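Local structure of nucleoside diphosphate kinase family protein (Babesia bovis, 3JS9) at residues K39-V53 with L137-R149. The protein probably transfers the terminal phosphate of a nucleoside triphosphate to a nucleoside diphosphate, with magnesium as cofactor. Residues are numbered along the deposited sequence; the frame is centred on the assembly and turned at random.
With SO4 (sulfate ion), chain E; SO4 (sulfate ion), chain D.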
loop_
_atom_site.group_PDB
_atom_site.type_symbol
_atom_site.label_atom_id
_atom_site.label_comp_id
_atom_site.label_asym_id
_atom_site.label_seq_id
_atom_site.Cartn_x
_atom_site.Cartn_y
_atom_site.Cartn_z
ATOM N N LYS A 39 -0.582 21.476 1.314
ATOM C CA LYS A 39 0.693 21.826 0.721
ATOM C C LYS A 39 1.749 21.876 1.803
ATOM O O LYS A 39 1.553 22.529 2.834
ATOM C CB LYS A 39 0.587 23.167 -0.044
ATOM C CG LYS A 39 1.938 23.689 -0.437
ATOM C CD LYS A 39 1.929 24.638 -1.577
ATOM C CE LYS A 39 1.737 26.063 -1.090
ATOM N NZ LYS A 39 2.226 27.027 -2.102
ATOM N N LEU A 40 2.869 21.182 1.586
ATOM C CA LEU A 40 3.933 21.197 2.585
ATOM C C LEU A 40 4.631 22.553 2.560
ATOM O O LEU A 40 5.008 23.042 1.486
ATOM C CB LEU A 40 4.938 20.093 2.333
ATOM C CG LEU A 40 6.034 20.025 3.400
ATOM C CD1 LEU A 40 5.429 19.624 4.756
ATOM C CD2 LEU A 40 7.154 19.039 3.009
ATOM N N ILE A 41 4.781 23.151 3.746
ATOM C CA ILE A 41 5.479 24.431 3.945
ATOM C C ILE A 41 6.874 24.295 4.611
ATOM O O ILE A 41 7.799 25.041 4.277
ATOM C CB ILE A 41 4.599 25.373 4.796
ATOM C CG1 ILE A 41 3.267 25.628 4.079
ATOM C CG2 ILE A 41 5.316 26.685 5.108
ATOM C CD1 ILE A 41 3.451 26.190 2.651
ATOM N N ALA A 42 7.020 23.352 5.543
ATOM C CA ALA A 42 8.242 23.221 6.345
ATOM C C ALA A 42 8.316 21.838 6.950
ATOM O O ALA A 42 7.280 21.243 7.313
ATOM C CB ALA A 42 8.297 24.262 7.456
ATOM N N ALA A 43 9.525 21.322 7.078
ATOM C CA ALA A 43 9.706 20.026 7.689
ATOM C C ALA A 43 11.139 19.953 8.143
ATOM O O ALA A 43 12.002 20.535 7.474
ATOM C CB ALA A 43 9.425 18.924 6.668
ATOM N N LYS A 44 11.396 19.254 9.253
ATOM C CA LYS A 44 12.768 18.912 9.690
ATOM C C LYS A 44 12.774 17.827 10.771
ATOM O O LYS A 44 11.895 17.784 11.618
ATOM C CB LYS A 44 13.493 20.146 10.247
ATOM C CG LYS A 44 12.744 20.819 11.393
ATOM C CD LYS A 44 13.488 21.992 11.936
ATOM C CE LYS A 44 12.665 22.748 12.964
ATOM N NZ LYS A 44 13.235 24.134 13.186
ATOM N N PHE A 45 13.783 16.958 10.730
ATOM C CA PHE A 45 14.043 15.981 11.776
ATOM C C PHE A 45 14.864 16.735 12.848
ATOM O O PHE A 45 15.775 17.466 12.506
ATOM C CB PHE A 45 14.891 14.850 11.164
ATOM C CG PHE A 45 15.024 13.611 12.018
ATOM C CD1 PHE A 45 13.916 13.062 12.690
ATOM C CD2 PHE A 45 16.252 12.969 12.112
ATOM C CE1 PHE A 45 14.028 11.917 13.437
ATOM C CE2 PHE A 45 16.394 11.794 12.879
ATOM C CZ PHE A 45 15.276 11.263 13.538
ATOM N N GLU A 46 14.555 16.563 14.125
ATOM C CA GLU A 46 15.337 17.218 15.178
ATOM C C GLU A 46 15.279 16.563 16.560
ATOM O O GLU A 46 14.380 15.747 16.866
ATOM C CB GLU A 46 14.974 18.695 15.307
ATOM C CG GLU A 46 13.854 18.980 16.249
ATOM C CD GLU A 46 13.597 20.465 16.370
ATOM O OE1 GLU A 46 14.223 21.256 15.616
ATOM O OE2 GLU A 46 12.755 20.853 17.206
ATOM N N HIS A 47 16.281 16.922 17.366
ATOM C CA HIS A 47 16.287 16.698 18.807
ATOM C C HIS A 47 15.888 18.035 19.442
ATOM O O HIS A 47 16.682 18.951 19.492
ATOM C CB HIS A 47 17.697 16.306 19.225
ATOM C CG HIS A 47 17.836 15.954 20.673
ATOM N ND1 HIS A 47 18.492 14.815 21.095
ATOM C CD2 HIS A 47 17.419 16.590 21.795
ATOM C CE1 HIS A 47 18.456 14.757 22.415
ATOM N NE2 HIS A 47 17.810 15.821 22.863
ATOM N N PRO A 48 14.660 18.157 19.925
ATOM C CA PRO A 48 14.177 19.430 20.478
ATOM C C PRO A 48 14.912 19.837 21.777
ATOM O O PRO A 48 15.485 18.979 22.474
ATOM C CB PRO A 48 12.713 19.140 20.831
ATOM C CG PRO A 48 12.465 17.736 20.458
ATOM C CD PRO A 48 13.776 17.040 20.281
ATOM N N THR A 49 14.882 21.137 22.089
ATOM C CA THR A 49 15.444 21.648 23.343
ATOM C C THR A 49 14.365 21.652 24.395
ATOM O O THR A 49 13.180 21.819 24.070
ATOM C CB THR A 49 15.978 23.109 23.216
ATOM O OG1 THR A 49 14.890 23.989 22.870
ATOM C CG2 THR A 49 17.095 23.196 22.186
ATOM N N MET A 50 14.763 21.509 25.657
ATOM C CA MET A 50 13.775 21.584 26.730
ATOM C C MET A 50 12.939 22.878 26.694
ATOM O O MET A 50 11.743 22.824 26.931
ATOM C CB MET A 50 14.397 21.351 28.109
ATOM C CG MET A 50 13.360 21.269 29.262
ATOM S SD MET A 50 12.245 19.807 29.252
ATOM C CE MET A 50 13.412 18.529 29.744
ATOM N N ASP A 51 13.546 24.015 26.362
ATOM C CA ASP A 51 12.815 25.288 26.384
ATOM C C ASP A 51 11.661 25.323 25.384
ATOM O O ASP A 51 10.590 25.883 25.686
ATOM C CB ASP A 51 13.733 26.489 26.119
ATOM C CG ASP A 51 14.933 26.536 27.046
ATOM O OD1 ASP A 51 16.019 26.055 26.601
ATOM O OD2 ASP A 51 14.788 27.038 28.196
ATOM N N VAL A 52 11.890 24.755 24.194
ATOM C CA VAL A 52 10.861 24.667 23.162
ATOM C C VAL A 52 9.758 23.718 23.622
ATOM O O VAL A 52 8.563 24.037 23.539
ATOM C CB VAL A 52 11.467 24.255 21.770
ATOM C CG1 VAL A 52 10.393 23.933 20.746
ATOM C CG2 VAL A 52 12.372 25.382 21.221
ATOM N N VAL A 53 10.155 22.577 24.161
ATOM C CA VAL A 53 9.162 21.653 24.672
ATOM C C VAL A 53 8.327 22.267 25.796
ATOM O O VAL A 53 7.097 22.104 25.821
ATOM C CB VAL A 53 9.770 20.281 25.113
ATOM C CG1 VAL A 53 8.673 19.371 25.634
ATOM C CG2 VAL A 53 10.514 19.632 23.955
ATOM N N LEU A 137 6.799 28.746 16.860
ATOM C CA LEU A 137 7.648 28.159 17.896
ATOM C C LEU A 137 8.625 27.077 17.395
ATOM O O LEU A 137 9.772 27.044 17.807
ATOM C CB LEU A 137 6.783 27.588 19.020
ATOM C CG LEU A 137 7.471 26.743 20.102
ATOM C CD1 LEU A 137 8.417 27.600 20.947
ATOM C CD2 LEU A 137 6.452 26.070 20.986
ATOM N N TRP A 138 8.176 26.182 16.517
ATOM C CA TRP A 138 9.023 25.044 16.109
ATOM C C TRP A 138 9.923 25.329 14.881
ATOM O O TRP A 138 10.938 24.656 14.646
ATOM C CB TRP A 138 8.151 23.807 15.887
ATOM C CG TRP A 138 7.575 23.256 17.154
ATOM C CD1 TRP A 138 6.369 23.586 17.738
ATOM C CD2 TRP A 138 8.193 22.288 18.024
ATOM N NE1 TRP A 138 6.194 22.848 18.892
ATOM C CE2 TRP A 138 7.296 22.050 19.087
ATOM C CE3 TRP A 138 9.389 21.561 17.973
ATOM C CZ2 TRP A 138 7.570 21.128 20.095
ATOM C CZ3 TRP A 138 9.660 20.633 18.965
ATOM C CH2 TRP A 138 8.761 20.435 20.028
ATOM N N PHE A 139 9.549 26.343 14.119
ATOM C CA PHE A 139 10.240 26.669 12.878
ATOM C C PHE A 139 10.615 28.142 12.833
ATOM O O PHE A 139 9.771 29.009 13.084
ATOM C CB PHE A 139 9.318 26.365 11.695
ATOM C CG PHE A 139 9.262 24.900 11.312
ATOM C CD1 PHE A 139 8.162 24.113 11.651
ATOM C CD2 PHE A 139 10.292 24.312 10.569
ATOM C CE1 PHE A 139 8.117 22.776 11.275
ATOM C CE2 PHE A 139 10.225 22.978 10.181
ATOM C CZ PHE A 139 9.151 22.218 10.536
ATOM N N THR A 140 11.853 28.444 12.489
ATOM C CA THR A 140 12.226 29.842 12.273
ATOM C C THR A 140 11.631 30.216 10.927
ATOM O O THR A 140 11.438 29.353 10.089
ATOM C CB THR A 140 13.770 30.045 12.265
ATOM O OG1 THR A 140 14.333 29.388 11.121
ATOM C CG2 THR A 140 14.407 29.445 13.487
ATOM N N PRO A 141 11.349 31.503 10.695
ATOM C CA PRO A 141 10.774 31.926 9.383
ATOM C C PRO A 141 11.608 31.637 8.114
ATOM O O PRO A 141 11.050 31.551 7.037
ATOM C CB PRO A 141 10.570 33.445 9.549
ATOM C CG PRO A 141 11.388 33.840 10.747
ATOM C CD PRO A 141 11.534 32.631 11.631
ATOM N N GLU A 142 12.922 31.487 8.216
ATOM C CA GLU A 142 13.723 31.122 7.042
ATOM C C GLU A 142 13.517 29.642 6.651
ATOM O O GLU A 142 13.966 29.196 5.592
ATOM C CB GLU A 142 15.213 31.437 7.261
ATOM C CG GLU A 142 15.760 31.053 8.649
ATOM C CD GLU A 142 15.520 32.138 9.782
ATOM O OE1 GLU A 142 14.709 33.096 9.635
ATOM O OE2 GLU A 142 16.181 32.030 10.849
ATOM N N GLN A 143 12.830 28.891 7.504
ATOM C CA GLN A 143 12.569 27.488 7.251
ATOM C C GLN A 143 11.211 27.300 6.550
ATOM O O GLN A 143 10.797 26.193 6.239
ATOM C CB GLN A 143 12.669 26.714 8.564
ATOM C CG GLN A 143 14.118 26.653 9.124
ATOM C CD GLN A 143 14.189 26.107 10.545
ATOM O OE1 GLN A 143 13.183 26.081 11.255
ATOM N NE2 GLN A 143 15.376 25.661 10.963
ATOM N N LEU A 144 10.509 28.394 6.307
ATOM C CA LEU A 144 9.245 28.299 5.605
ATOM C C LEU A 144 9.550 28.333 4.119
ATOM O O LEU A 144 10.344 29.163 3.679
ATOM C CB LEU A 144 8.314 29.445 6.007
ATOM C CG LEU A 144 8.003 29.546 7.512
ATOM C CD1 LEU A 144 7.076 30.743 7.829
ATOM C CD2 LEU A 144 7.447 28.209 8.071
ATOM N N VAL A 145 8.969 27.415 3.351
ATOM C CA VAL A 145 9.286 27.334 1.945
ATOM C C VAL A 145 8.149 27.941 1.117
ATOM O O VAL A 145 7.006 27.525 1.242
ATOM C CB VAL A 145 9.644 25.870 1.519
ATOM C CG1 VAL A 145 9.858 25.750 0.004
ATOM C CG2 VAL A 145 10.887 25.385 2.275
ATOM N N THR A 146 8.471 28.946 0.299
ATOM C CA THR A 146 7.560 29.448 -0.717
ATOM C C THR A 146 7.767 28.638 -2.012
ATOM O O THR A 146 8.905 28.454 -2.491
ATOM C CB THR A 146 7.775 30.983 -0.953
ATOM O OG1 THR A 146 7.433 31.707 0.245
ATOM C CG2 THR A 146 6.902 31.508 -2.109
ATOM N N TRP A 147 6.673 28.104 -2.546
ATOM C CA TRP A 147 6.682 27.406 -3.825
ATOM C C TRP A 147 5.277 27.300 -4.360
ATOM O O TRP A 147 4.312 27.568 -3.622
ATOM C CB TRP A 147 7.320 26.022 -3.709
ATOM C CG TRP A 147 6.608 24.968 -2.873
ATOM C CD1 TRP A 147 6.409 24.988 -1.519
ATOM C CD2 TRP A 147 6.112 23.688 -3.329
ATOM N NE1 TRP A 147 5.790 23.829 -1.115
ATOM C CE2 TRP A 147 5.610 23.008 -2.200
ATOM C CE3 TRP A 147 6.020 23.067 -4.591
ATOM C CZ2 TRP A 147 5.009 21.743 -2.289
ATOM C CZ3 TRP A 147 5.439 21.807 -4.684
ATOM C CH2 TRP A 147 4.943 21.152 -3.528
ATOM N N GLU A 148 5.151 26.920 -5.633
ATOM C CA GLU A 148 3.826 26.787 -6.250
ATOM C C GLU A 148 3.619 25.423 -6.922
ATOM O O GLU A 148 4.476 24.957 -7.688
ATOM C CB GLU A 148 3.576 27.933 -7.240
ATOM C CG GLU A 148 2.111 28.370 -7.288
ATOM C CD GLU A 148 1.739 29.162 -8.557
ATOM O OE1 GLU A 148 2.654 29.766 -9.185
ATOM O OE2 GLU A 148 0.531 29.176 -8.922
ATOM N N ARG A 149 2.507 24.770 -6.598
ATOM C CA ARG A 149 2.188 23.470 -7.171
ATOM C C ARG A 149 1.504 23.621 -8.505
ATOM O O ARG A 149 0.416 24.218 -8.591
ATOM C CB ARG A 149 1.287 22.663 -6.238
ATOM C CG ARG A 149 2.037 21.881 -5.177
ATOM C CD ARG A 149 1.088 21.081 -4.284
ATOM N NE ARG A 149 -0.045 21.887 -3.813
ATOM C CZ ARG A 149 -0.911 21.477 -2.897
ATOM N NH1 ARG A 149 -0.769 20.272 -2.343
ATOM N NH2 ARG A 149 -1.897 22.270 -2.513
HETATM S S SO4 E . -0.625 25.827 -4.263
HETATM O O1 SO4 E . 0.681 25.189 -4.390
HETATM O O2 SO4 E . -0.884 26.560 -5.506
HETATM O O3 SO4 E . -0.549 26.790 -3.168
HETATM O O4 SO4 E . -1.616 24.778 -3.992
HETATM S S SO4 D . 18.439 14.334 26.357
HETATM O O1 SO4 D . 17.223 13.875 27.033
HETATM O O2 SO4 D . 18.082 15.534 25.604
HETATM O O3 SO4 D . 19.477 14.624 27.342
HETATM O O4 SO4 D . 18.982 13.281 25.495
HETATM O O HOH W 1 11.418 23.444 6.255
HETATM O O HOH W 2 12.736 23.668 17.097
#
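In the ferredoxin-like fold of nucleoside diphosphate kinases, strand 39-46 is an outermost strand of the sheet within one chain; through Ala43 and Phe45 it also makes backbone hydrogen bonds to a second subunit. Here the tail leaving helix 128-138 runs beside it, and Lys44 reaches the end of the helix and the 3-10 turn that follows. Its NZ donates to Trp138 O (2.8 Å) and to Gln143 OE1 (2.7 Å). Thr140 N reaches the same OE1 from the opposite face of the amide. The methyl of Ala42 sits over the centre of the Phe139 ring, CB 3.6 Å from the centroid. Val52 CG1 covers one face of the Trp138 six-membered ring; Glu46 OE2 lies at that ring's edge. Tyr13 stacks on Trp138.

Farther along, Val145 N donates to Ile41 O at 2.8 Å, where Ile41 and Ala42 form a classic beta bulge against Ile82. Trp147 NE1 meets Leu40 O at 2.8 Å in a nearly straight bond (174°), in the indole plane. Lys39 bends at chi3 (89°) over the indole face, and its NZ donates to Trp147 O at 2.6 Å. Lys39 NZ also donates to O3 of a sulfate, probably from the crystallisation liquor, which Arg149 grips through N, NE and NH2. Both lysine ammonium groups thus hold the tail through its carbonyl oxygens.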